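Local structure of LRR receptor-like serine/threonine-protein kinase RGI3 (Arabidopsis thaliana, 5HZ0) at residues T168-K173 against I187-S192; Y212-S217 against L236-N241. The protein acts as a plant receptor for RGF peptide hormones, which maintain the root stem cell niche, and binds them through the extracellular leucine-rich repeat domain seen here. The protein carries 5 engineered substitutions. One frame throughout, in Å; residues are numbered along the deposited sequence.

Interaction 1. Residues T168-K173 against I187-S192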
# COMPACT_ATOMS: atom_id res chain seq x y z
N THR A 168 20.37 -8.25 1.43
CA THR A 168 21.55 -8.78 0.79
C THR A 168 21.10 -9.76 -0.28
O THR A 168 19.91 -10.01 -0.47
CB THR A 168 22.46 -9.51 1.80
OG1 THR A 168 21.73 -10.60 2.38
CG2 THR A 168 22.92 -8.57 2.88
N SER A 169 22.06 -10.32 -0.99
CA SER A 169 21.77 -11.35 -1.98
C SER A 169 21.94 -12.77 -1.44
O SER A 169 22.06 -13.72 -2.21
CB SER A 169 22.52 -11.09 -3.28
OG SER A 169 22.05 -9.87 -3.84
N LEU A 170 22.05 -12.89 -0.12
CA LEU A 170 22.17 -14.20 0.52
C LEU A 170 21.08 -15.14 0.03
O LEU A 170 19.90 -14.79 0.03
CB LEU A 170 22.07 -14.07 2.03
CG LEU A 170 23.16 -14.85 2.75
CD1 LEU A 170 24.46 -14.06 2.76
CD2 LEU A 170 22.72 -15.19 4.13
N SER A 171 21.50 -16.33 -0.39
CA SER A 171 20.61 -17.27 -1.05
C SER A 171 20.68 -18.63 -0.40
O SER A 171 21.40 -18.82 0.57
CB SER A 171 20.98 -17.41 -2.52
OG SER A 171 22.29 -17.95 -2.66
N GLY A 172 19.94 -19.59 -0.95
CA GLY A 172 19.91 -20.94 -0.41
C GLY A 172 19.13 -21.09 0.88
O GLY A 172 18.48 -20.16 1.34
N LYS A 173 19.18 -22.29 1.46
CA LYS A 173 18.48 -22.55 2.71
C LYS A 173 19.36 -22.20 3.91
O LYS A 173 20.58 -22.35 3.87
CB LYS A 173 18.05 -24.02 2.78
CG LYS A 173 19.19 -25.01 2.76
CD LYS A 173 18.70 -26.44 2.95
CE LYS A 173 18.72 -27.19 1.64
NZ LYS A 173 17.79 -26.58 0.66
N ILE A 187 17.15 -12.89 14.60
CA ILE A 187 17.67 -13.23 13.29
C ILE A 187 16.94 -12.39 12.22
O ILE A 187 15.75 -12.60 11.96
CB ILE A 187 17.48 -14.74 12.99
CG1 ILE A 187 18.31 -15.59 13.95
CG2 ILE A 187 17.87 -15.07 11.53
CD1 ILE A 187 18.16 -17.08 13.73
N ALA A 188 17.64 -11.42 11.63
CA ALA A 188 17.00 -10.62 10.59
C ALA A 188 17.65 -10.82 9.22
O ALA A 188 18.69 -10.21 8.90
CB ALA A 188 17.04 -9.14 10.97
N ILE A 189 17.01 -11.64 8.40
CA ILE A 189 17.47 -11.75 7.03
C ILE A 189 16.25 -11.62 6.14
O ILE A 189 15.69 -12.63 5.70
CB ILE A 189 18.11 -13.14 6.83
CG1 ILE A 189 18.92 -13.52 8.10
CG2 ILE A 189 18.99 -13.18 5.58
CD1 ILE A 189 19.69 -14.83 8.01
N TYR A 190 15.98 -10.40 5.71
CA TYR A 190 14.74 -10.09 5.02
C TYR A 190 15.04 -9.25 3.79
O TYR A 190 16.03 -8.51 3.76
CB TYR A 190 13.73 -9.39 5.94
CG TYR A 190 14.22 -8.11 6.60
CD1 TYR A 190 14.20 -6.90 5.92
CD2 TYR A 190 14.66 -8.11 7.93
CE1 TYR A 190 14.63 -5.74 6.53
CE2 TYR A 190 15.10 -6.95 8.55
CZ TYR A 190 15.09 -5.77 7.84
OH TYR A 190 15.53 -4.61 8.45
N THR A 191 14.17 -9.37 2.78
CA THR A 191 14.39 -8.72 1.50
C THR A 191 15.73 -9.18 0.94
O THR A 191 16.62 -8.38 0.65
CB THR A 191 14.31 -7.20 1.64
OG1 THR A 191 13.25 -6.86 2.55
CG2 THR A 191 14.06 -6.53 0.28
N SER A 192 15.87 -10.49 0.86
CA SER A 192 17.08 -11.16 0.37
C SER A 192 16.70 -12.23 -0.65
O SER A 192 15.61 -12.20 -1.22
CB SER A 192 17.90 -11.76 1.52
OG SER A 192 18.68 -10.76 2.16
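T168 holds OG1 between its own backbone N and carbonyl carbon (chi1 60°), while S192 places OG opposite its carbonyl carbon (chi1 -80°); these two rotations turn the hydroxyls toward each other. S192 OG lies 3.0 Å from T168 O and 3.1 Å from T168 OG1; its single proton can serve either, and the geometry does not choose. A backbone C-H adds to the join, S192 CA approaching T168 O to 3.2 Å. T168 OG1 has its main partner elsewhere, in L165 O, and also receives a weak, long bond from L170 N, so the hydroxyl ties its own turn together besides meeting the next one. Apolar contact is slight: L170 CD2 and I189 CG2 come no nearer than 4.5 Å, and the two segments bury 195 Å² in all. The polar atoms of T168 and S192 are therefore the substance of this buried contact, and the repeat that follows continues it, with N216 ND2 bonded to I189 O. By sequence, T168 and S192 stand where the LxxLxLxxNxL consensus of leucine-rich repeats has its asparagine, and their hydroxyls link consecutive turns at the place of the solenoid's asparagine ladder.

Interaction 2. Residues Y212-S217 against L236-N241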
# COMPACT_ATOMS: atom_id res chain seq x y z
N TYR A 212 12.77 -12.60 11.46
CA TYR A 212 12.36 -11.85 10.28
C TYR A 212 13.01 -12.46 9.06
O TYR A 212 14.19 -12.23 8.80
CB TYR A 212 12.81 -10.38 10.36
CG TYR A 212 12.53 -9.67 11.69
CD1 TYR A 212 11.42 -10.00 12.47
CD2 TYR A 212 13.37 -8.67 12.15
CE1 TYR A 212 11.18 -9.36 13.66
CE2 TYR A 212 13.14 -8.03 13.34
CZ TYR A 212 12.04 -8.38 14.09
OH TYR A 212 11.82 -7.74 15.28
N LEU A 213 12.23 -13.27 8.35
CA LEU A 213 12.57 -13.85 7.05
C LEU A 213 11.77 -13.30 5.86
O LEU A 213 11.70 -13.95 4.82
CB LEU A 213 12.54 -15.37 7.11
CG LEU A 213 13.49 -15.86 8.21
CD1 LEU A 213 13.40 -17.35 8.42
CD2 LEU A 213 14.93 -15.41 7.90
N TYR A 214 11.05 -12.21 6.05
CA TYR A 214 10.14 -11.77 4.99
C TYR A 214 10.80 -11.36 3.66
O TYR A 214 12.01 -11.07 3.61
CB TYR A 214 9.18 -10.68 5.50
CG TYR A 214 9.83 -9.37 5.90
CD1 TYR A 214 10.31 -9.17 7.19
CD2 TYR A 214 9.94 -8.32 5.00
CE1 TYR A 214 10.89 -7.96 7.56
CE2 TYR A 214 10.50 -7.12 5.36
CZ TYR A 214 10.98 -6.95 6.63
OH TYR A 214 11.54 -5.74 6.97
N GLN A 215 10.02 -11.37 2.59
CA GLN A 215 10.50 -11.01 1.25
C GLN A 215 11.69 -11.84 0.75
O GLN A 215 12.71 -11.31 0.33
CB GLN A 215 10.79 -9.52 1.16
CG GLN A 215 9.53 -8.70 1.21
CD GLN A 215 9.79 -7.24 0.95
OE1 GLN A 215 10.74 -6.68 1.50
NE2 GLN A 215 8.96 -6.63 0.12
N ASN A 216 11.55 -13.15 0.81
CA ASN A 216 12.49 -14.08 0.21
C ASN A 216 11.65 -15.04 -0.60
O ASN A 216 10.50 -14.75 -0.90
CB ASN A 216 13.30 -14.83 1.25
CG ASN A 216 14.23 -13.92 2.03
OD1 ASN A 216 15.28 -13.53 1.52
ND2 ASN A 216 13.85 -13.59 3.26
N SER A 217 12.27 -16.12 -1.05
CA SER A 217 11.58 -17.21 -1.74
C SER A 217 11.33 -18.47 -0.93
O SER A 217 11.06 -19.52 -1.50
CB SER A 217 12.17 -17.47 -3.12
OG SER A 217 11.99 -16.30 -3.90
N LEU A 236 8.04 -12.46 11.58
CA LEU A 236 7.69 -11.90 10.26
C LEU A 236 8.19 -12.84 9.18
O LEU A 236 9.38 -12.84 8.84
CB LEU A 236 8.30 -10.51 10.06
CG LEU A 236 7.85 -9.38 11.00
CD1 LEU A 236 8.69 -8.12 10.80
CD2 LEU A 236 6.38 -9.07 10.80
N LEU A 237 7.27 -13.54 8.56
CA LEU A 237 7.53 -14.49 7.50
C LEU A 237 6.85 -14.10 6.18
O LEU A 237 6.74 -14.86 5.29
CB LEU A 237 7.08 -15.88 7.99
CG LEU A 237 7.68 -16.58 9.20
CD1 LEU A 237 7.25 -17.92 9.22
CD2 LEU A 237 9.14 -16.59 9.22
N TRP A 238 6.37 -12.89 6.11
CA TRP A 238 5.60 -12.41 4.98
C TRP A 238 6.32 -12.31 3.61
O TRP A 238 7.45 -11.87 3.50
CB TRP A 238 4.79 -11.09 5.28
CG TRP A 238 5.58 -9.86 5.56
CD1 TRP A 238 6.11 -9.52 6.73
CD2 TRP A 238 5.94 -8.83 4.66
NE1 TRP A 238 6.75 -8.37 6.65
CE2 TRP A 238 6.64 -7.89 5.39
CE3 TRP A 238 5.71 -8.58 3.31
CZ2 TRP A 238 7.16 -6.75 4.83
CZ3 TRP A 238 6.17 -7.45 2.77
CH2 TRP A 238 6.90 -6.54 3.51
N GLN A 239 5.56 -12.63 2.57
CA GLN A 239 6.01 -12.65 1.19
C GLN A 239 7.12 -13.64 0.79
O GLN A 239 8.18 -13.30 0.48
CB GLN A 239 6.33 -11.25 0.76
CG GLN A 239 6.53 -11.10 -0.64
CD GLN A 239 6.62 -9.70 -1.07
OE1 GLN A 239 5.71 -8.93 -0.90
NE2 GLN A 239 7.70 -9.38 -1.68
N ASN A 240 6.77 -14.89 0.92
CA ASN A 240 7.56 -16.06 0.68
C ASN A 240 6.69 -17.08 -0.03
O ASN A 240 5.64 -16.77 -0.41
CB ASN A 240 8.12 -16.59 2.01
CG ASN A 240 9.37 -15.91 2.41
OD1 ASN A 240 10.33 -16.08 1.81
ND2 ASN A 240 9.35 -15.14 3.43
N ASN A 241 7.16 -18.29 -0.25
CA ASN A 241 6.41 -19.39 -0.86
C ASN A 241 5.82 -20.40 0.11
O ASN A 241 5.54 -21.53 -0.29
CB ASN A 241 7.17 -20.03 -2.02
CG ASN A 241 7.50 -19.01 -3.08
OD1 ASN A 241 6.64 -18.23 -3.48
ND2 ASN A 241 8.75 -18.97 -3.50
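Y214 and W238 lie almost flat on one another in an offset stack: the tyrosine ring and the five-membered ring of the indole have centroids 4.3 Å apart and planes only 9° from parallel. Both side chains take the same first torsion, with CG between the backbone N and the carbonyl carbon (chi1 65° and 66°), which sends the rings out side by side in one direction. Y214 CB also sits over the indole, 3.5 Å from the five-ring centroid and close to its normal, a CH-pi contact. Alongside, L236 CB comes within 3.8 Å of Y214 CD1. W238 NE1 and Y214 OH each hydrogen-bond the backbone of the bound peptide; an alanine in place of W238 would probably take away the indole stacked on Y214, leaving that ring face without its cover and the peptide backbone without the NE1 donor. Behind the rings the backbones are joined by L213 N to L236 O (2.9 Å) and Q215 N to W238 O (2.8 Å). N240 carries the polar side, its ND2 reaching L213 O at 3.0 Å in a nearly straight bond and its own L237 O at 3.2 Å, each acceptor close to the amide plane. N216 ND2 takes L213 O from the other face of that carbonyl, at 2.7 Å. With two amides gripping one buried carbonyl, the asparagine ladder supplies donors to the carbonyls of L213 and L237, while the stacked rings keep their N-H and O-H groups for the hormone's main chain.

How the interactions relate
Interaction 1 precedes interaction 2 along the chain, and their four segments fall in four successive predicted repeats, LRR 8 to LRR 11, each at or just beyond a short parallel strand of the solenoid. Their centres are 9 Å apart, and they meet directly: T191 N lies 2.9 Å from Y214 O and T191 OG1 2.7 Å from Q215 OE1, both probable hydrogen bonds. The Y190 ring stacks on Y214, extending the aromatic row from LRR 9 to LRR 11 on the side that receives the peptide. Inside, a row of polar residues runs on from T168 and S192 to N216 and N240. One periodic framework thus carries the peptide-recognition residues from repeat to repeat.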